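Local coordinates for ankyrin repeat and SAM domain-containing protein 3 (Homo sapiens, PDB 4NL9), which may take part in vasopressin signaling in the kidney and, through the SAM domain described here, forms homo-oligomers, at residues L34-F37 and L38-E42; Y23-V26 and F27-Q30. The protein carries 1 engineered substitution. One frame throughout, in Å; residues are numbered along the deposited sequence.

Contact 1. Residues L34-F37 and L38-E42. Engineered in segment 34-37: E36 (natural residue Ile).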
loop_
_atom_site.group_PDB
_atom_site.type_symbol
_atom_site.label_atom_id
_atom_site.label_comp_id
_atom_site.label_asym_id
_atom_site.label_seq_id
_atom_site.Cartn_x
_atom_site.Cartn_y
_atom_site.Cartn_z
ATOM N N LEU A 34 -15.078 -4.365 -11.322
ATOM C CA LEU A 34 -13.700 -4.238 -11.806
ATOM C C LEU A 34 -13.506 -3.053 -12.740
ATOM O O LEU A 34 -12.576 -2.271 -12.566
ATOM C CB LEU A 34 -13.237 -5.522 -12.488
ATOM C CG LEU A 34 -11.803 -5.475 -13.020
ATOM C CD1 LEU A 34 -10.792 -5.208 -11.906
ATOM C CD2 LEU A 34 -11.475 -6.779 -13.738
ATOM N N ARG A 35 -14.395 -2.903 -13.714
ATOM C CA ARG A 35 -14.276 -1.802 -14.666
ATOM C C ARG A 35 -14.268 -0.440 -13.966
ATOM O O ARG A 35 -13.400 0.396 -14.238
ATOM C CB ARG A 35 -15.406 -1.879 -15.686
ATOM C CG ARG A 35 -15.315 -0.837 -16.773
ATOM C CD ARG A 35 -16.280 -1.186 -17.895
ATOM N NE ARG A 35 -16.724 -0.009 -18.636
ATOM C CZ ARG A 35 -17.811 0.693 -18.331
ATOM N NH1 ARG A 35 -18.561 0.337 -17.296
ATOM N NH2 ARG A 35 -18.147 1.752 -19.057
ATOM N N GLU A 36 -15.211 -0.219 -13.054
ATOM C CA GLU A 36 -15.245 1.043 -12.326
ATOM C C GLU A 36 -14.039 1.177 -11.404
ATOM O O GLU A 36 -13.477 2.258 -11.276
ATOM C CB GLU A 36 -16.546 1.213 -11.535
ATOM C CG GLU A 36 -16.596 2.536 -10.781
ATOM C CD GLU A 36 -17.920 2.799 -10.090
ATOM O OE1 GLU A 36 -18.785 1.901 -10.080
ATOM O OE2 GLU A 36 -18.093 3.917 -9.556
ATOM N N PHE A 37 -13.643 0.083 -10.763
ATOM C CA PHE A 37 -12.491 0.123 -9.865
ATOM C C PHE A 37 -11.242 0.641 -10.592
ATOM O O PHE A 37 -10.473 1.436 -10.047
ATOM C CB PHE A 37 -12.246 -1.277 -9.271
ATOM C CG PHE A 37 -11.017 -1.367 -8.396
ATOM C CD1 PHE A 37 -11.081 -1.018 -7.053
ATOM C CD2 PHE A 37 -9.808 -1.800 -8.923
ATOM C CE1 PHE A 37 -9.956 -1.104 -6.244
ATOM C CE2 PHE A 37 -8.671 -1.891 -8.123
ATOM C CZ PHE A 37 -8.750 -1.544 -6.780
ATOM N N LEU A 38 -11.058 0.203 -11.836
ATOM C CA LEU A 38 -9.878 0.569 -12.611
ATOM C C LEU A 38 -9.888 2.019 -13.076
ATOM O O LEU A 38 -8.885 2.494 -13.621
ATOM C CB LEU A 38 -9.685 -0.392 -13.786
ATOM C CG LEU A 38 -9.347 -1.833 -13.400
ATOM C CD1 LEU A 38 -9.369 -2.745 -14.618
ATOM C CD2 LEU A 38 -7.989 -1.939 -12.682
ATOM N N THR A 39 -10.997 2.717 -12.849
ATOM C CA THR A 39 -11.074 4.157 -13.120
ATOM C C THR A 39 -10.868 5.031 -11.877
ATOM O O THR A 39 -10.836 6.254 -11.988
ATOM C CB THR A 39 -12.436 4.568 -13.738
ATOM O OG1 THR A 39 -13.459 4.559 -12.733
ATOM C CG2 THR A 39 -12.816 3.657 -14.893
ATOM N N LEU A 40 -10.740 4.424 -10.698
ATOM C CA LEU A 40 -10.717 5.210 -9.465
ATOM C C LEU A 40 -9.371 5.849 -9.226
ATOM O O LEU A 40 -8.343 5.279 -9.550
ATOM C CB LEU A 40 -11.065 4.345 -8.252
ATOM C CG LEU A 40 -12.449 3.710 -8.315
ATOM C CD1 LEU A 40 -12.641 2.818 -7.102
ATOM C CD2 LEU A 40 -13.532 4.779 -8.379
ATOM N N THR A 41 -9.406 7.044 -8.657
ATOM C CA THR A 41 -8.194 7.702 -8.199
ATOM C C THR A 41 -8.006 7.446 -6.707
ATOM O O THR A 41 -8.899 6.912 -6.024
ATOM C CB THR A 41 -8.233 9.230 -8.433
ATOM O OG1 THR A 41 -9.181 9.818 -7.535
ATOM C CG2 THR A 41 -8.618 9.546 -9.879
ATOM N N GLU A 42 -6.842 7.845 -6.205
ATOM C CA GLU A 42 -6.496 7.665 -4.809
ATOM C C GLU A 42 -7.561 8.240 -3.882
ATOM O O GLU A 42 -7.997 7.571 -2.923
ATOM C CB GLU A 42 -5.143 8.313 -4.528
ATOM C CG GLU A 42 -4.677 8.131 -3.118
ATOM C CD GLU A 42 -3.298 8.720 -2.903
ATOM O OE1 GLU A 42 -3.124 9.926 -3.183
ATOM O OE2 GLU A 42 -2.388 7.980 -2.468
#
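L34 lays its CD1 methyl over the end of L38 one turn on, CD1 of L34 lying 3.9 Å from CD1 of L38, and the two branched chains slant across one another. L34 has CG anti to the backbone N (chi1 -180°), and this brings its CD1 up to L38. Beneath them the last helical bond runs from L38 N to L34 O, 3.0 Å, with a weak second approach of L38 N to R35 O.

T39 then closes the helix end. Its OG1 donates to E36 O at 2.7 Å, in the carbonyl plane and on a lone pair, while T39 N reaches the same E36 O at 3.0 Å from above that plane. Threonine suits the place because its hydroxyl, set between the backbone N and the carbonyl carbon (chi1 75°), adds a second donor to the backbone N-H where the helix stops. E36 is an engineered residue, isoleucine in nature, and it is its backbone that serves here.

This is the short helix 34-37 of the five-helix SAM fold, left by a type I turn from F37 to L40 that L40 N closes on F37 O, 3.1 Å. The turn brings CD1 of L40 to 4.1 Å from CD1 of F37, the side chains crossing at nearly a right angle. The buried F37 ring also meets M59 and I63, and L40 reaches L45 and I48. T41, at the N-cap of helix 42-48, accepts a backbone hydrogen bond through OG1, and its own N bonds D44 OD2.

Contact 2. Residues Y23-V26 and F27-Q30; sequences YLQV and FEEQ
L24 and E28, one turn apart on helix 24-29, run past each other at a slant, the leucine's CG 3.8 Å from OE2 of the glutamate. E28 is extended beyond CG (chi2 -180°), which carries its carboxylate alongside the leucine branches, and its CG methylene rests 3.4 Å from L24 O. A long acidic chain suits this exposed flank: its methylenes lie on the helix while the charged end stays at the surface.

On the buried side F27 leans its ring back against the preceding turn. With CG anti to the carbonyl carbon (chi1 -72°), CD2 of F27 comes 3.2 Å from Y23 O and CE2 of F27 lies 4.1 Å from Y23 CB, while L24 CA sits at the ring's edge.

Beneath these side chains, successive i to i+4 bonds set the spacing: F27 N to Y23 O, E28 N to L24 O at 2.9 Å, and E29 N to Q25 O. The series fades at Q30, whose N makes a weak bond to V26 O; a water donates to V26 O at 2.9 Å and to Q30 OE1 at 3.0 Å, joining carbonyl and side chain.

Farther out, L24 packs on A12 and L15 of helix 11-17, and F27 on L11, L45 and M59 within the SAM bundle. Shortening L24 to an alanine is likely to open a gap against A12 and L15 and to leave the E28 chain without the branches it lies along. The helix is thus amphipathic, its aromatic ring facing the bundle and the side chains of Q25, E28 and E29 on the exposed side.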
loop_
_atom_site.group_PDB
_atom_site.type_symbol
_atom_site.label_atom_id
_atom_site.label_comp_id
_atom_site.label_asym_id
_atom_site.label_seq_id
_atom_site.Cartn_x
_atom_site.Cartn_y
_atom_site.Cartn_z
ATOM N N TYR A 23 -11.923 -5.715 1.728
ATOM C CA TYR A 23 -12.623 -4.535 1.219
ATOM C C TYR A 23 -13.637 -4.828 0.106
ATOM O O TYR A 23 -14.297 -3.909 -0.398
ATOM C CB TYR A 23 -11.632 -3.454 0.762
ATOM C CG TYR A 23 -10.782 -2.968 1.903
ATOM C CD1 TYR A 23 -11.328 -2.161 2.900
ATOM C CD2 TYR A 23 -9.456 -3.351 2.015
ATOM C CE1 TYR A 23 -10.563 -1.734 3.967
ATOM C CE2 TYR A 23 -8.683 -2.923 3.066
ATOM C CZ TYR A 23 -9.240 -2.118 4.035
ATOM O OH TYR A 23 -8.453 -1.720 5.089
ATOM N N LEU A 24 -13.778 -6.096 -0.266
ATOM C CA LEU A 24 -14.637 -6.422 -1.401
ATOM C C LEU A 24 -16.085 -5.982 -1.176
ATOM O O LEU A 24 -16.706 -5.402 -2.059
ATOM C CB LEU A 24 -14.580 -7.922 -1.715
ATOM C CG LEU A 24 -15.526 -8.412 -2.825
ATOM C CD1 LEU A 24 -15.185 -7.797 -4.186
ATOM C CD2 LEU A 24 -15.536 -9.932 -2.919
ATOM N N GLN A 25 -16.632 -6.251 0.004
ATOM C CA GLN A 25 -18.039 -5.929 0.232
ATOM C C GLN A 25 -18.292 -4.420 0.284
ATOM O O GLN A 25 -19.375 -3.962 -0.071
ATOM C CB GLN A 25 -18.585 -6.650 1.469
ATOM C CG GLN A 25 -18.548 -8.170 1.324
ATOM C CD GLN A 25 -19.549 -8.893 2.214
ATOM O OE1 GLN A 25 -19.679 -8.593 3.401
ATOM N NE2 GLN A 25 -20.262 -9.855 1.635
ATOM N N VAL A 26 -17.291 -3.647 0.692
ATOM C CA VAL A 26 -17.412 -2.196 0.626
ATOM C C VAL A 26 -17.598 -1.744 -0.823
ATOM O O VAL A 26 -18.480 -0.932 -1.127
ATOM C CB VAL A 26 -16.210 -1.488 1.271
ATOM C CG1 VAL A 26 -16.227 -0.023 0.937
ATOM C CG2 VAL A 26 -16.238 -1.669 2.776
ATOM N N PHE A 27 -16.795 -2.294 -1.731
ATOM C CA PHE A 27 -16.950 -1.964 -3.143
ATOM C C PHE A 27 -18.296 -2.439 -3.694
ATOM O O PHE A 27 -18.979 -1.698 -4.413
ATOM C CB PHE A 27 -15.794 -2.539 -3.976
ATOM C CG PHE A 27 -14.482 -1.827 -3.767
ATOM C CD1 PHE A 27 -14.320 -0.516 -4.185
ATOM C CD2 PHE A 27 -13.417 -2.467 -3.153
ATOM C CE1 PHE A 27 -13.122 0.151 -3.997
ATOM C CE2 PHE A 27 -12.213 -1.807 -2.958
ATOM C CZ PHE A 27 -12.066 -0.487 -3.378
ATOM N N GLU A 28 -18.690 -3.658 -3.334
ATOM C CA GLU A 28 -19.938 -4.218 -3.838
ATOM C C GLU A 28 -21.142 -3.389 -3.406
ATOM O O GLU A 28 -22.081 -3.201 -4.180
ATOM C CB GLU A 28 -20.089 -5.679 -3.408
ATOM C CG GLU A 28 -19.155 -6.607 -4.165
ATOM C CD GLU A 28 -19.300 -8.059 -3.749
ATOM O OE1 GLU A 28 -19.864 -8.315 -2.665
ATOM O OE2 GLU A 28 -18.852 -8.944 -4.512
ATOM N N GLU A 29 -21.096 -2.883 -2.177
ATOM C CA GLU A 29 -22.194 -2.070 -1.656
ATOM C C GLU A 29 -22.319 -0.743 -2.417
ATOM O O GLU A 29 -23.411 -0.163 -2.493
ATOM C CB GLU A 29 -22.007 -1.846 -0.151
ATOM C CG GLU A 29 -23.082 -1.000 0.506
ATOM C CD GLU A 29 -24.441 -1.672 0.493
ATOM O OE1 GLU A 29 -24.493 -2.919 0.406
ATOM O OE2 GLU A 29 -25.457 -0.949 0.565
ATOM N N GLN A 30 -21.210 -0.275 -2.989
ATOM C CA GLN A 30 -21.229 0.933 -3.816
ATOM C C GLN A 30 -21.370 0.634 -5.311
ATOM O O GLN A 30 -21.208 1.522 -6.157
ATOM C CB GLN A 30 -19.990 1.790 -3.544
ATOM C CG GLN A 30 -19.858 2.203 -2.083
ATOM C CD GLN A 30 -21.099 2.888 -1.563
ATOM O OE1 GLN A 30 -21.666 2.489 -0.535
ATOM N NE2 GLN A 30 -21.539 3.922 -2.272
HETATM O O HOH W 1 -19.750 0.688 0.870
#

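Both contacts are local and lie mostly at the surface, yet each sends one buried phenylalanine into the interior of the SAM domain. F37 of contact 1 and F27 of contact 2 meet there edge to face, F37 CE1 lying 3.6 Å from F27 CZ, and L40 also touches the F27 ring. Helices 24-29 and 34-37, consecutive in the chain, are joined in this way, and both rings reach L11, L45 and M59. Their chemistry differs with position: contact 2 follows helix 24-29 over its whole length, to the turn where its bonds weaken and a water joins in, whereas contact 1 is a helix terminus, where a threonine hydroxyl supplements the backbone bonds and a type I turn leads the chain to helix 42-48.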